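Local coordinates for protein Xaa-Pro Dipeptidase (Alteromonas macleodii, PDB 2QS8) that probably acts as a metal-dependent carboxypeptidase or dipeptidase of the amidohydrolase superfamily, splitting off a residue at the C-terminal end of short peptides, at residues L266-G271 with K319-A324; A181-Y186 with K226-W231; D33-S38 with I404-L409; L56-V61 with A385-P390. One frame throughout, in Å; residues are numbered along the deposited sequence.

Contact 1: L266-G271 with K319-A324; sequences LMIENG and KGVKIA
Ile268, in the last turn of helix 261-270, lies against Val321 and the helix end just before it. The two side chains cross at about a right angle, with Ile268 CG1 4.1 Å from Val321 CG2. Ile268 CG1 lies beside the backbone N (chi1 -65°), and the extended chain carries its CD1 methyl on to Lys319, 3.5 Å from Lys319 O. The other branch of Val321 meets the preceding residue of the helix: Val321 CG1 is 3.9 Å from the methyl CE of Met267, a selenomethionine. Lys322 bends at its third and fourth torsions, and its CD methylene rests 3.9 Å from Gly271 CA. Two Schellman motifs end the helices here, one with Gly271 and one with Gly320 at positive phi. A water joins the backbones. It accepts from Lys322 N at 2.8 Å and gives a weak bond to Met267 O. The contact lies on the outer side of the TIM barrel. Strand 273-275 runs beside it, with Tyr274 touching both Met267 and Val321 and bonding to the Lys322 backbone. Helix 239-248 packs on Met267 through Met242 and Ile246, and helix 299-319 reaches Val321 through Ala316.

Contact 2: A181-Y186 with K226-W231; sequences AVRQRY and KDYGMW
Tyr186 on helix 175-188 and Tyr228 just past helix 215-227 mark the nearest backbone approach, with their CA atoms 7.4 Å apart. Segment 181-186 is helical throughout. Segment 226-231 leaves its helix through a Schellman motif, with Gly229 at positive phi and Met230 N bonded back to Ala225 O. Tyr228 is the central side chain. Its CD2 sits over one face of the Tyr186 ring, offset toward the rim and 3.6 Å from Tyr186 CG. The ring planes are inclined at 55°, so the pair is oblique. The Tyr228 hydroxyl meets Arg183, whose straight chain brings NE to it; it sits tilted 24° out of the guanidinium plane. Arg183 NE donates to Tyr228 OH at 2.8 Å, with a bent N-H...O angle of 138°. A water accepts from Arg183 NH2 and donates to Asp227 OD2, bridging them. These are neighbouring outer helices of the TIM barrel: helix 175-188 leads into strand 192-196, and helix 215-227 makes the beta-alpha-beta crossover from it to the parallel strand 231-236. On the strand side of the tyrosines, Met230 (selenomethionine) brings SE to 4.2 Å from Tyr186 CB, while its CE lies 4.0 Å from Tyr186 N. Both Met230 and Val182 touch Ile193 of strand 192-196. A second subunit covers the polar ends. Its Glu217 forms a salt bridge with Arg183 NH2, its Ser207 N bonds Tyr186 OH, and its Arg244 pairs with Asp227 OD1.

Contact 3: D33-S38 with I404-L409; sequences DGNIIS and IKDGLL
Gly34 and Asn35, the two middle residues of a type II' beta turn, meet Asp406 and Gly407, the two middle residues of a type I' turn. The first turn runs from Asp33 to Ile36 and is closed by backbone bonds in both directions between these two residues. At Gly34 the carbonyl points to the other turn. Gly34 O lies 3.4 Å from Gly407 CA, in a nearly straight CA-H...O contact with 165° at the hydrogen. Gly407 has no side chain on the side that faces the first turn, which leaves room for Gly34 O and Asn35 CA to close up on its bare CA. Asn35 follows and carries the largest share of the contact. Its CA makes a second, more bent CA-H...O contact with Asp406 O at 3.4 Å, and Asn35 CB is 3.3 Å from the same oxygen. The Asn35 and Asp406 side chains run alongside one another in the same direction, with the amide plane perpendicular to the carboxylate (90°). Asn35 CG sits between the backbone N and the carbonyl carbon (chi1 65°), which brings Asn35 ND2 to 3.3 Å from Asp406 OD1, a weak hydrogen bond. The stronger partner of Asp406 OD1 is Arg136, in a salt bridge. Ile36 turns away from the other turn as strand 36-42 begins, and Ile37 bonds through its backbone to Gly378 and Lys379. The contact thus sets two hairpins turn against turn: strands 28-33 and 36-42 on one side, strands 400-405 and 408-411 on the other. Strand 383-386 pairs with strand 400-405, and Asp382, just before it, takes the Asp406 N-H on OD1.

Contact 4: L56-V61 with A385-P390; sequences LRDHTV and AVKGNP
His59 lays its ring obliquely against the extended side chain of Lys387, with His59 CE1 3.3 Å from Lys387 CG and Lys387 CE also near the ring. The next residue, Thr60, grips the other segment in three places. Thr60 N donates to Val386 O at 2.9 Å in an almost straight bond (171°). Val386 N returns a bond to Thr60 O at 3.0 Å. Thr60 OG1 donates to Gly388 O at 2.7 Å, two residues further along than Val386. Thr60 and Val386 thus form an antiparallel hydrogen-bonded pair, and Val61 with Ala385 the adjoining non-hydrogen-bonded one. This joins strand 383-386, from the C-terminal part of the chain, to strand 60-67, which pairs in parallel with N-terminal strand 9-16 on its other side. The arrangement is consistent with the small beta domain, built from both chain ends, that accompanies the barrel in many amidohydrolases. Thr60 OG1 lies beside the backbone N (chi1 -67°), which leaves CG2 anti to that N and facing Pro390. Thr60 CG2 meets Pro390 CD, in the proline ring, at 3.8 Å. Ala385 CB is packed by Leu56 CD1 at 3.8 Å and by Val61 CG2. Val402 of strand 400-405 touches both Leu56 and Ala385.

Contacts 3 and 4 belong to the beta domain built from both ends of the chain. Their centres are 18 Å apart, and neighbouring strands 400-405 and 383-386 link them. Contacts 1 and 2 lie in the TIM barrel, 24 Å apart between centres, and are nested within the loops closed by contacts 3 and 4. Contacts 2 and 4 stand on opposite sides of the chain centre, 41 Å apart between centres. Three contacts lead along the chain to the active site. Segment 319-324 precedes Asp328, and segment 56-61 precedes His69 and His71, all magnesium ligands. Segment 226-231 precedes His235 and His237, which line the methionine pocket.

Contact 1: L266-G271 with K319-A324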
loop_
_atom_site.group_PDB
_atom_site.type_symbol
_atom_site.label_atom_id
_atom_site.label_comp_id
_atom_site.label_asym_id
_atom_site.label_seq_id
_atom_site.Cartn_x
_atom_site.Cartn_y
_atom_site.Cartn_z
ATOM N N LEU A 266 4.155 23.111 -24.515
ATOM C CA LEU A 266 4.413 22.767 -23.125
ATOM C C LEU A 266 5.901 22.499 -22.942
ATOM O O LEU A 266 6.501 22.956 -21.980
ATOM C CB LEU A 266 3.603 21.535 -22.716
ATOM C CG LEU A 266 2.127 21.801 -22.419
ATOM C CD1 LEU A 266 1.389 20.486 -22.246
ATOM C CD2 LEU A 266 2.007 22.655 -21.155
HETATM N N MSE A 267 6.504 21.763 -23.871
HETATM C CA MSE A 267 7.926 21.465 -23.769
HETATM C C MSE A 267 8.791 22.713 -23.862
HETATM O O MSE A 267 9.823 22.812 -23.200
HETATM C CB MSE A 267 8.331 20.476 -24.850
HETATM C CG MSE A 267 7.906 19.066 -24.542
HETATM SE SE MSE A 267 8.480 17.903 -26.003
HETATM C CE MSE A 267 10.384 17.655 -25.531
ATOM N N ILE A 268 8.355 23.666 -24.677
ATOM C CA ILE A 268 9.084 24.912 -24.828
ATOM C C ILE A 268 8.971 25.728 -23.542
ATOM O O ILE A 268 9.951 26.289 -23.066
ATOM C CB ILE A 268 8.527 25.739 -26.002
ATOM C CG1 ILE A 268 8.782 24.990 -27.311
ATOM C CG2 ILE A 268 9.189 27.109 -26.040
ATOM C CD1 ILE A 268 8.119 25.612 -28.511
ATOM N N GLU A 269 7.771 25.778 -22.982
ATOM C CA GLU A 269 7.527 26.532 -21.757
ATOM C C GLU A 269 8.270 25.979 -20.546
ATOM O O GLU A 269 8.720 26.736 -19.690
ATOM C CB GLU A 269 6.034 26.548 -21.456
ATOM C CG GLU A 269 5.635 27.374 -20.252
ATOM C CD GLU A 269 4.214 27.066 -19.792
ATOM O OE1 GLU A 269 3.298 27.033 -20.647
ATOM O OE2 GLU A 269 4.012 26.859 -18.574
ATOM N N ASN A 270 8.379 24.656 -20.475
ATOM C CA ASN A 270 9.047 23.994 -19.360
ATOM C C ASN A 270 10.527 23.726 -19.640
ATOM O O ASN A 270 11.252 23.268 -18.765
ATOM C CB ASN A 270 8.339 22.670 -19.035
ATOM C CG ASN A 270 6.936 22.871 -18.473
ATOM O OD1 ASN A 270 6.765 23.349 -17.354
ATOM N ND2 ASN A 270 5.929 22.509 -19.254
ATOM N N GLY A 271 10.961 24.015 -20.864
ATOM C CA GLY A 271 12.348 23.785 -21.234
ATOM C C GLY A 271 12.715 22.310 -21.230
ATOM O O GLY A 271 13.786 21.932 -20.762
ATOM N N LYS A 319 9.344 24.307 -34.808
ATOM C CA LYS A 319 8.584 24.950 -33.739
ATOM C C LYS A 319 9.501 25.522 -32.653
ATOM O O LYS A 319 9.071 26.334 -31.831
ATOM C CB LYS A 319 7.615 23.953 -33.113
ATOM C CG LYS A 319 6.683 24.549 -32.079
ATOM C CD LYS A 319 5.587 25.376 -32.732
ATOM C CE LYS A 319 4.593 25.893 -31.701
ATOM N NZ LYS A 319 3.452 26.596 -32.353
ATOM N N GLY A 320 10.757 25.085 -32.635
ATOM C CA GLY A 320 11.693 25.595 -31.649
ATOM C C GLY A 320 11.868 24.778 -30.380
ATOM O O GLY A 320 12.396 25.284 -29.388
ATOM N N VAL A 321 11.424 23.523 -30.399
ATOM C CA VAL A 321 11.558 22.634 -29.250
ATOM C C VAL A 321 13.033 22.282 -29.050
ATOM O O VAL A 321 13.738 21.985 -30.011
ATOM C CB VAL A 321 10.758 21.329 -29.465
ATOM C CG1 VAL A 321 11.041 20.344 -28.341
ATOM C CG2 VAL A 321 9.278 21.634 -29.542
ATOM N N LYS A 322 13.504 22.314 -27.809
ATOM C CA LYS A 322 14.895 21.978 -27.535
ATOM C C LYS A 322 15.145 20.523 -27.926
ATOM O O LYS A 322 14.319 19.644 -27.657
ATOM C CB LYS A 322 15.213 22.204 -26.060
ATOM C CG LYS A 322 15.026 23.647 -25.629
ATOM C CD LYS A 322 14.919 23.755 -24.121
ATOM C CE LYS A 322 16.264 23.618 -23.462
ATOM N NZ LYS A 322 17.084 24.820 -23.772
ATOM N N ILE A 323 16.288 20.277 -28.558
ATOM C CA ILE A 323 16.634 18.950 -29.024
ATOM C C ILE A 323 18.042 18.517 -28.646
ATOM O O ILE A 323 19.001 19.274 -28.795
ATOM C CB ILE A 323 16.483 18.871 -30.566
ATOM C CG1 ILE A 323 14.997 18.940 -30.939
ATOM C CG2 ILE A 323 17.133 17.609 -31.102
ATOM C CD1 ILE A 323 14.716 18.971 -32.434
ATOM N N ALA A 324 18.150 17.285 -28.147
ATOM C CA ALA A 324 19.432 16.705 -27.767
ATOM C C ALA A 324 19.569 15.365 -28.494
ATOM O O ALA A 324 18.595 14.616 -28.621
ATOM C CB ALA A 324 19.500 16.500 -26.256
HETATM O O HOH W 1 12.042 22.723 -25.423
#

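Contact 2: A181-Y186 with K226-W231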
loop_
_atom_site.group_PDB
_atom_site.type_symbol
_atom_site.label_atom_id
_atom_site.label_comp_id
_atom_site.label_asym_id
_atom_site.label_seq_id
_atom_site.Cartn_x
_atom_site.Cartn_y
_atom_site.Cartn_z
ATOM N N ALA A 181 10.379 2.640 -6.015
ATOM C CA ALA A 181 11.089 2.335 -7.257
ATOM C C ALA A 181 12.195 3.348 -7.597
ATOM O O ALA A 181 13.270 2.965 -8.067
ATOM C CB ALA A 181 10.096 2.233 -8.418
ATOM N N VAL A 182 11.930 4.632 -7.386
ATOM C CA VAL A 182 12.929 5.651 -7.666
ATOM C C VAL A 182 14.084 5.493 -6.675
ATOM O O VAL A 182 15.241 5.502 -7.059
ATOM C CB VAL A 182 12.334 7.073 -7.551
ATOM C CG1 VAL A 182 13.437 8.119 -7.589
ATOM C CG2 VAL A 182 11.360 7.307 -8.688
ATOM N N ARG A 183 13.756 5.341 -5.399
ATOM C CA ARG A 183 14.776 5.159 -4.386
ATOM C C ARG A 183 15.605 3.891 -4.622
ATOM O O ARG A 183 16.804 3.875 -4.329
ATOM C CB ARG A 183 14.135 5.153 -2.997
ATOM C CG ARG A 183 13.727 6.562 -2.530
ATOM C CD ARG A 183 12.868 6.546 -1.272
ATOM N NE ARG A 183 12.579 7.890 -0.778
ATOM C CZ ARG A 183 11.466 8.220 -0.126
ATOM N NH1 ARG A 183 10.531 7.306 0.115
ATOM N NH2 ARG A 183 11.279 9.458 0.283
ATOM N N GLN A 184 14.981 2.841 -5.170
ATOM C CA GLN A 184 15.707 1.605 -5.452
ATOM C C GLN A 184 16.776 1.855 -6.515
ATOM O O GLN A 184 17.864 1.283 -6.461
ATOM C CB GLN A 184 14.761 0.506 -5.954
ATOM C CG GLN A 184 15.439 -0.833 -6.164
ATOM C CD GLN A 184 16.038 -1.375 -4.878
ATOM O OE1 GLN A 184 15.438 -1.262 -3.808
ATOM N NE2 GLN A 184 17.221 -1.978 -4.978
ATOM N N ARG A 185 16.459 2.704 -7.488
ATOM C CA ARG A 185 17.430 3.009 -8.530
ATOM C C ARG A 185 18.594 3.786 -7.905
ATOM O O ARG A 185 19.745 3.598 -8.285
ATOM C CB ARG A 185 16.765 3.794 -9.665
ATOM C CG ARG A 185 16.600 2.981 -10.953
ATOM C CD ARG A 185 16.487 1.475 -10.685
ATOM N NE ARG A 185 15.148 1.096 -10.281
ATOM C CZ ARG A 185 14.810 -0.077 -9.763
ATOM N NH1 ARG A 185 15.710 -1.025 -9.563
ATOM N NH2 ARG A 185 13.545 -0.293 -9.439
ATOM N N TYR A 186 18.282 4.650 -6.946
ATOM C CA TYR A 186 19.319 5.395 -6.242
ATOM C C TYR A 186 20.187 4.374 -5.484
ATOM O O TYR A 186 21.415 4.470 -5.448
ATOM C CB TYR A 186 18.686 6.359 -5.224
ATOM C CG TYR A 186 19.607 6.783 -4.110
ATOM C CD1 TYR A 186 20.672 7.662 -4.343
ATOM C CD2 TYR A 186 19.426 6.301 -2.818
ATOM C CE1 TYR A 186 21.531 8.047 -3.309
ATOM C CE2 TYR A 186 20.272 6.676 -1.779
ATOM C CZ TYR A 186 21.322 7.550 -2.029
ATOM O OH TYR A 186 22.144 7.929 -0.997
ATOM N N LYS A 226 13.828 14.470 -7.792
ATOM C CA LYS A 226 14.381 15.761 -7.414
ATOM C C LYS A 226 15.075 15.657 -6.047
ATOM O O LYS A 226 16.172 16.179 -5.857
ATOM C CB LYS A 226 13.272 16.814 -7.373
ATOM C CG LYS A 226 13.770 18.216 -7.065
ATOM C CD LYS A 226 12.621 19.216 -6.935
ATOM C CE LYS A 226 13.133 20.592 -6.513
ATOM N NZ LYS A 226 12.051 21.627 -6.453
ATOM N N ASP A 227 14.437 14.969 -5.106
ATOM C CA ASP A 227 15.029 14.798 -3.778
ATOM C C ASP A 227 16.358 14.051 -3.846
ATOM O O ASP A 227 17.185 14.174 -2.951
ATOM C CB ASP A 227 14.083 14.034 -2.841
ATOM C CG ASP A 227 12.943 14.901 -2.309
ATOM O OD1 ASP A 227 12.934 16.133 -2.553
ATOM O OD2 ASP A 227 12.058 14.335 -1.633
ATOM N N TYR A 228 16.568 13.279 -4.902
ATOM C CA TYR A 228 17.810 12.541 -5.014
ATOM C C TYR A 228 18.752 13.114 -6.075
ATOM O O TYR A 228 19.759 12.499 -6.418
ATOM C CB TYR A 228 17.512 11.051 -5.267
ATOM C CG TYR A 228 16.872 10.390 -4.059
ATOM C CD1 TYR A 228 15.539 10.653 -3.723
ATOM C CD2 TYR A 228 17.629 9.605 -3.187
ATOM C CE1 TYR A 228 14.982 10.166 -2.547
ATOM C CE2 TYR A 228 17.078 9.112 -1.997
ATOM C CZ TYR A 228 15.752 9.404 -1.688
ATOM O OH TYR A 228 15.199 8.957 -0.517
ATOM N N GLY A 229 18.429 14.308 -6.564
ATOM C CA GLY A 229 19.257 14.951 -7.568
ATOM C C GLY A 229 19.414 14.114 -8.824
ATOM O O GLY A 229 20.500 14.035 -9.402
HETATM N N MSE A 230 18.320 13.490 -9.244
HETATM C CA MSE A 230 18.331 12.637 -10.425
HETATM C C MSE A 230 17.531 13.242 -11.566
HETATM O O MSE A 230 16.468 13.816 -11.339
HETATM C CB MSE A 230 17.757 11.278 -10.050
HETATM C CG MSE A 230 18.571 10.589 -8.981
HETATM SE SE MSE A 230 17.736 8.896 -8.456
HETATM C CE MSE A 230 18.628 7.609 -9.684
ATOM N N TRP A 231 18.053 13.152 -12.789
ATOM C CA TRP A 231 17.315 13.668 -13.940
ATOM C C TRP A 231 16.268 12.621 -14.295
ATOM O O TRP A 231 16.369 11.467 -13.868
ATOM C CB TRP A 231 18.239 13.928 -15.143
ATOM C CG TRP A 231 19.342 12.916 -15.336
ATOM C CD1 TRP A 231 20.657 13.079 -15.020
ATOM C CD2 TRP A 231 19.227 11.601 -15.904
ATOM N NE1 TRP A 231 21.372 11.956 -15.363
ATOM C CE2 TRP A 231 20.522 11.035 -15.909
ATOM C CE3 TRP A 231 18.160 10.853 -16.418
ATOM C CZ2 TRP A 231 20.776 9.748 -16.397
ATOM C CZ3 TRP A 231 18.412 9.572 -16.906
ATOM C CH2 TRP A 231 19.709 9.036 -16.895
HETATM O O HOH W 2 12.793 11.946 -0.164
#

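Contact 3: D33-S38 with I404-L409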
loop_
_atom_site.group_PDB
_atom_site.type_symbol
_atom_site.label_atom_id
_atom_site.label_comp_id
_atom_site.label_asym_id
_atom_site.label_seq_id
_atom_site.Cartn_x
_atom_site.Cartn_y
_atom_site.Cartn_z
ATOM N N ASP A 33 46.556 19.727 -20.858
ATOM C CA ASP A 33 47.353 19.590 -19.647
ATOM C C ASP A 33 46.571 18.668 -18.708
ATOM O O ASP A 33 45.554 19.063 -18.127
ATOM C CB ASP A 33 47.569 20.968 -19.015
ATOM C CG ASP A 33 48.434 20.916 -17.770
ATOM O OD1 ASP A 33 49.369 20.091 -17.719
ATOM O OD2 ASP A 33 48.184 21.713 -16.845
ATOM N N GLY A 34 47.045 17.434 -18.570
ATOM C CA GLY A 34 46.337 16.479 -17.743
ATOM C C GLY A 34 45.052 16.107 -18.468
ATOM O O GLY A 34 45.082 15.730 -19.642
ATOM N N ASN A 35 43.918 16.224 -17.785
ATOM C CA ASN A 35 42.633 15.897 -18.396
ATOM C C ASN A 35 41.887 17.180 -18.771
ATOM O O ASN A 35 40.696 17.154 -19.082
ATOM C CB ASN A 35 41.795 15.059 -17.428
ATOM C CG ASN A 35 41.412 15.822 -16.173
ATOM O OD1 ASN A 35 41.981 16.870 -15.861
ATOM N ND2 ASN A 35 40.445 15.291 -15.440
ATOM N N ILE A 36 42.612 18.297 -18.753
ATOM C CA ILE A 36 42.035 19.604 -19.060
ATOM C C ILE A 36 42.581 20.277 -20.317
ATOM O O ILE A 36 43.742 20.105 -20.678
ATOM C CB ILE A 36 42.265 20.580 -17.873
ATOM C CG1 ILE A 36 41.658 20.003 -16.597
ATOM C CG2 ILE A 36 41.646 21.944 -18.171
ATOM C CD1 ILE A 36 40.159 19.778 -16.681
ATOM N N ILE A 37 41.726 21.049 -20.977
ATOM C CA ILE A 37 42.123 21.819 -22.145
ATOM C C ILE A 37 42.625 23.122 -21.513
ATOM O O ILE A 37 41.830 23.933 -21.047
ATOM C CB ILE A 37 40.918 22.111 -23.065
ATOM C CG1 ILE A 37 40.380 20.802 -23.645
ATOM C CG2 ILE A 37 41.318 23.062 -24.176
ATOM C CD1 ILE A 37 39.096 20.960 -24.427
ATOM N N SER A 38 43.944 23.302 -21.475
ATOM C CA SER A 38 44.543 24.485 -20.859
ATOM C C SER A 38 44.638 25.734 -21.731
ATOM O O SER A 38 44.724 26.845 -21.217
ATOM C CB SER A 38 45.935 24.148 -20.326
ATOM O OG SER A 38 46.770 23.679 -21.362
ATOM N N ILE A 404 39.897 11.133 -28.078
ATOM C CA ILE A 404 40.632 11.492 -26.871
ATOM C C ILE A 404 39.624 11.682 -25.752
ATOM O O ILE A 404 38.628 12.377 -25.916
ATOM C CB ILE A 404 41.424 12.805 -27.044
ATOM C CG1 ILE A 404 42.441 12.645 -28.182
ATOM C CG2 ILE A 404 42.136 13.148 -25.747
ATOM C CD1 ILE A 404 43.209 13.911 -28.536
ATOM N N LYS A 405 39.884 11.057 -24.616
ATOM C CA LYS A 405 38.977 11.162 -23.487
ATOM C C LYS A 405 39.773 11.420 -22.223
ATOM O O LYS A 405 40.706 10.684 -21.907
ATOM C CB LYS A 405 38.179 9.870 -23.338
ATOM C CG LYS A 405 37.282 9.825 -22.112
ATOM C CD LYS A 405 36.984 8.374 -21.760
ATOM C CE LYS A 405 36.279 8.241 -20.437
ATOM N NZ LYS A 405 36.206 6.813 -20.052
ATOM N N ASP A 406 39.392 12.477 -21.513
ATOM C CA ASP A 406 40.059 12.875 -20.284
ATOM C C ASP A 406 41.544 13.145 -20.529
ATOM O O ASP A 406 42.396 12.799 -19.710
ATOM C CB ASP A 406 39.881 11.789 -19.217
ATOM C CG ASP A 406 39.785 12.358 -17.814
ATOM O OD1 ASP A 406 38.961 13.281 -17.596
ATOM O OD2 ASP A 406 40.524 11.878 -16.928
ATOM N N GLY A 407 41.846 13.765 -21.665
ATOM C CA GLY A 407 43.226 14.081 -21.989
ATOM C C GLY A 407 44.073 12.917 -22.472
ATOM O O GLY A 407 45.276 13.082 -22.674
ATOM N N LEU A 408 43.466 11.743 -22.648
ATOM C CA LEU A 408 44.203 10.568 -23.123
ATOM C C LEU A 408 43.731 10.122 -24.504
ATOM O O LEU A 408 42.535 10.125 -24.801
ATOM C CB LEU A 408 44.086 9.410 -22.128
ATOM C CG LEU A 408 45.067 9.376 -20.943
ATOM C CD1 LEU A 408 45.022 10.677 -20.152
ATOM C CD2 LEU A 408 44.708 8.204 -20.042
ATOM N N LEU A 409 44.685 9.740 -25.346
ATOM C CA LEU A 409 44.395 9.309 -26.708
ATOM C C LEU A 409 44.185 7.802 -26.794
ATOM O O LEU A 409 45.046 7.025 -26.381
ATOM C CB LEU A 409 45.547 9.717 -27.634
ATOM C CG LEU A 409 45.418 9.414 -29.128
ATOM C CD1 LEU A 409 44.440 10.376 -29.781
ATOM C CD2 LEU A 409 46.776 9.540 -29.782
#

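Contact 4: L56-V61 with A385-P390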
loop_
_atom_site.group_PDB
_atom_site.type_symbol
_atom_site.label_atom_id
_atom_site.label_comp_id
_atom_site.label_asym_id
_atom_site.label_seq_id
_atom_site.Cartn_x
_atom_site.Cartn_y
_atom_site.Cartn_z
ATOM N N LEU A 56 46.999 17.001 -36.547
ATOM C CA LEU A 56 45.712 16.768 -37.189
ATOM C C LEU A 56 45.371 17.896 -38.160
ATOM O O LEU A 56 44.199 18.249 -38.338
ATOM C CB LEU A 56 44.614 16.649 -36.121
ATOM C CG LEU A 56 44.809 15.650 -34.974
ATOM C CD1 LEU A 56 43.600 15.707 -34.051
ATOM C CD2 LEU A 56 44.994 14.238 -35.516
ATOM N N ARG A 57 46.400 18.457 -38.787
ATOM C CA ARG A 57 46.213 19.551 -39.735
ATOM C C ARG A 57 45.310 19.137 -40.891
ATOM O O ARG A 57 44.650 19.972 -41.504
ATOM C CB ARG A 57 47.572 20.026 -40.267
ATOM C CG ARG A 57 48.486 20.627 -39.200
ATOM C CD ARG A 57 49.875 20.912 -39.749
ATOM N NE ARG A 57 50.630 19.686 -39.990
ATOM C CZ ARG A 57 51.505 19.520 -40.979
ATOM N NH1 ARG A 57 51.741 20.511 -41.834
ATOM N NH2 ARG A 57 52.139 18.363 -41.118
ATOM N N ASP A 58 45.265 17.841 -41.173
ATOM C CA ASP A 58 44.441 17.325 -42.260
ATOM C C ASP A 58 43.095 16.789 -41.760
ATOM O O ASP A 58 42.359 16.143 -42.502
ATOM C CB ASP A 58 45.214 16.232 -43.007
ATOM C CG ASP A 58 45.603 15.065 -42.109
ATOM O OD1 ASP A 58 45.983 15.298 -40.938
ATOM O OD2 ASP A 58 45.542 13.908 -42.574
ATOM N N HIS A 59 42.773 17.085 -40.503
ATOM C CA HIS A 59 41.530 16.634 -39.880
ATOM C C HIS A 59 40.673 17.782 -39.356
ATOM O O HIS A 59 41.135 18.914 -39.207
ATOM C CB HIS A 59 41.830 15.726 -38.694
ATOM C CG HIS A 59 42.471 14.427 -39.062
ATOM N ND1 HIS A 59 41.756 13.255 -39.187
ATOM C CD2 HIS A 59 43.764 14.109 -39.302
ATOM C CE1 HIS A 59 42.583 12.269 -39.484
ATOM N NE2 HIS A 59 43.808 12.760 -39.559
ATOM N N THR A 60 39.411 17.466 -39.082
ATOM C CA THR A 60 38.480 18.412 -38.503
ATOM C C THR A 60 38.276 17.871 -37.093
ATOM O O THR A 60 37.904 16.711 -36.915
ATOM C CB THR A 60 37.130 18.429 -39.235
ATOM O OG1 THR A 60 37.303 18.955 -40.560
ATOM C CG2 THR A 60 36.119 19.283 -38.470
ATOM N N VAL A 61 38.561 18.702 -36.096
ATOM C CA VAL A 61 38.422 18.314 -34.702
ATOM C C VAL A 61 37.078 18.793 -34.156
ATOM O O VAL A 61 36.596 19.875 -34.512
ATOM C CB VAL A 61 39.574 18.909 -33.844
ATOM C CG1 VAL A 61 39.339 18.615 -32.370
ATOM C CG2 VAL A 61 40.911 18.327 -34.294
ATOM N N ALA A 385 38.347 13.551 -33.924
ATOM C CA ALA A 385 38.779 14.126 -35.188
ATOM C C ALA A 385 38.317 13.221 -36.315
ATOM O O ALA A 385 38.099 12.035 -36.107
ATOM C CB ALA A 385 40.282 14.266 -35.206
ATOM N N VAL A 386 38.161 13.784 -37.508
ATOM C CA VAL A 386 37.713 13.016 -38.662
ATOM C C VAL A 386 38.236 13.687 -39.919
ATOM O O VAL A 386 38.431 14.900 -39.930
ATOM C CB VAL A 386 36.167 12.974 -38.727
ATOM C CG1 VAL A 386 35.607 14.385 -38.823
ATOM C CG2 VAL A 386 35.714 12.144 -39.906
ATOM N N LYS A 387 38.480 12.900 -40.965
ATOM C CA LYS A 387 38.955 13.442 -42.230
ATOM C C LYS A 387 37.738 13.894 -43.022
ATOM O O LYS A 387 36.852 13.097 -43.331
ATOM C CB LYS A 387 39.716 12.380 -43.023
ATOM C CG LYS A 387 41.052 11.987 -42.425
ATOM C CD LYS A 387 41.713 10.899 -43.260
ATOM C CE LYS A 387 42.998 10.397 -42.621
ATOM N NZ LYS A 387 43.605 9.267 -43.394
ATOM N N GLY A 388 37.680 15.181 -43.336
ATOM C CA GLY A 388 36.552 15.693 -44.086
ATOM C C GLY A 388 35.832 16.789 -43.335
ATOM O O GLY A 388 36.150 17.071 -42.185
ATOM N N ASN A 389 34.859 17.407 -43.989
ATOM C CA ASN A 389 34.091 18.490 -43.390
ATOM C C ASN A 389 32.681 18.017 -43.049
ATOM O O ASN A 389 31.850 17.836 -43.935
ATOM C CB ASN A 389 34.004 19.671 -44.358
ATOM C CG ASN A 389 33.529 20.943 -43.680
ATOM O OD1 ASN A 389 32.637 20.914 -42.823
ATOM N ND2 ASN A 389 34.115 22.076 -44.070
ATOM N N PRO A 390 32.396 17.810 -41.754
ATOM C CA PRO A 390 31.078 17.355 -41.300
ATOM C C PRO A 390 29.934 18.284 -41.700
ATOM O O PRO A 390 28.806 17.834 -41.900
ATOM C CB PRO A 390 31.249 17.278 -39.786
ATOM C CG PRO A 390 32.697 16.949 -39.631
ATOM C CD PRO A 390 33.343 17.864 -40.627
#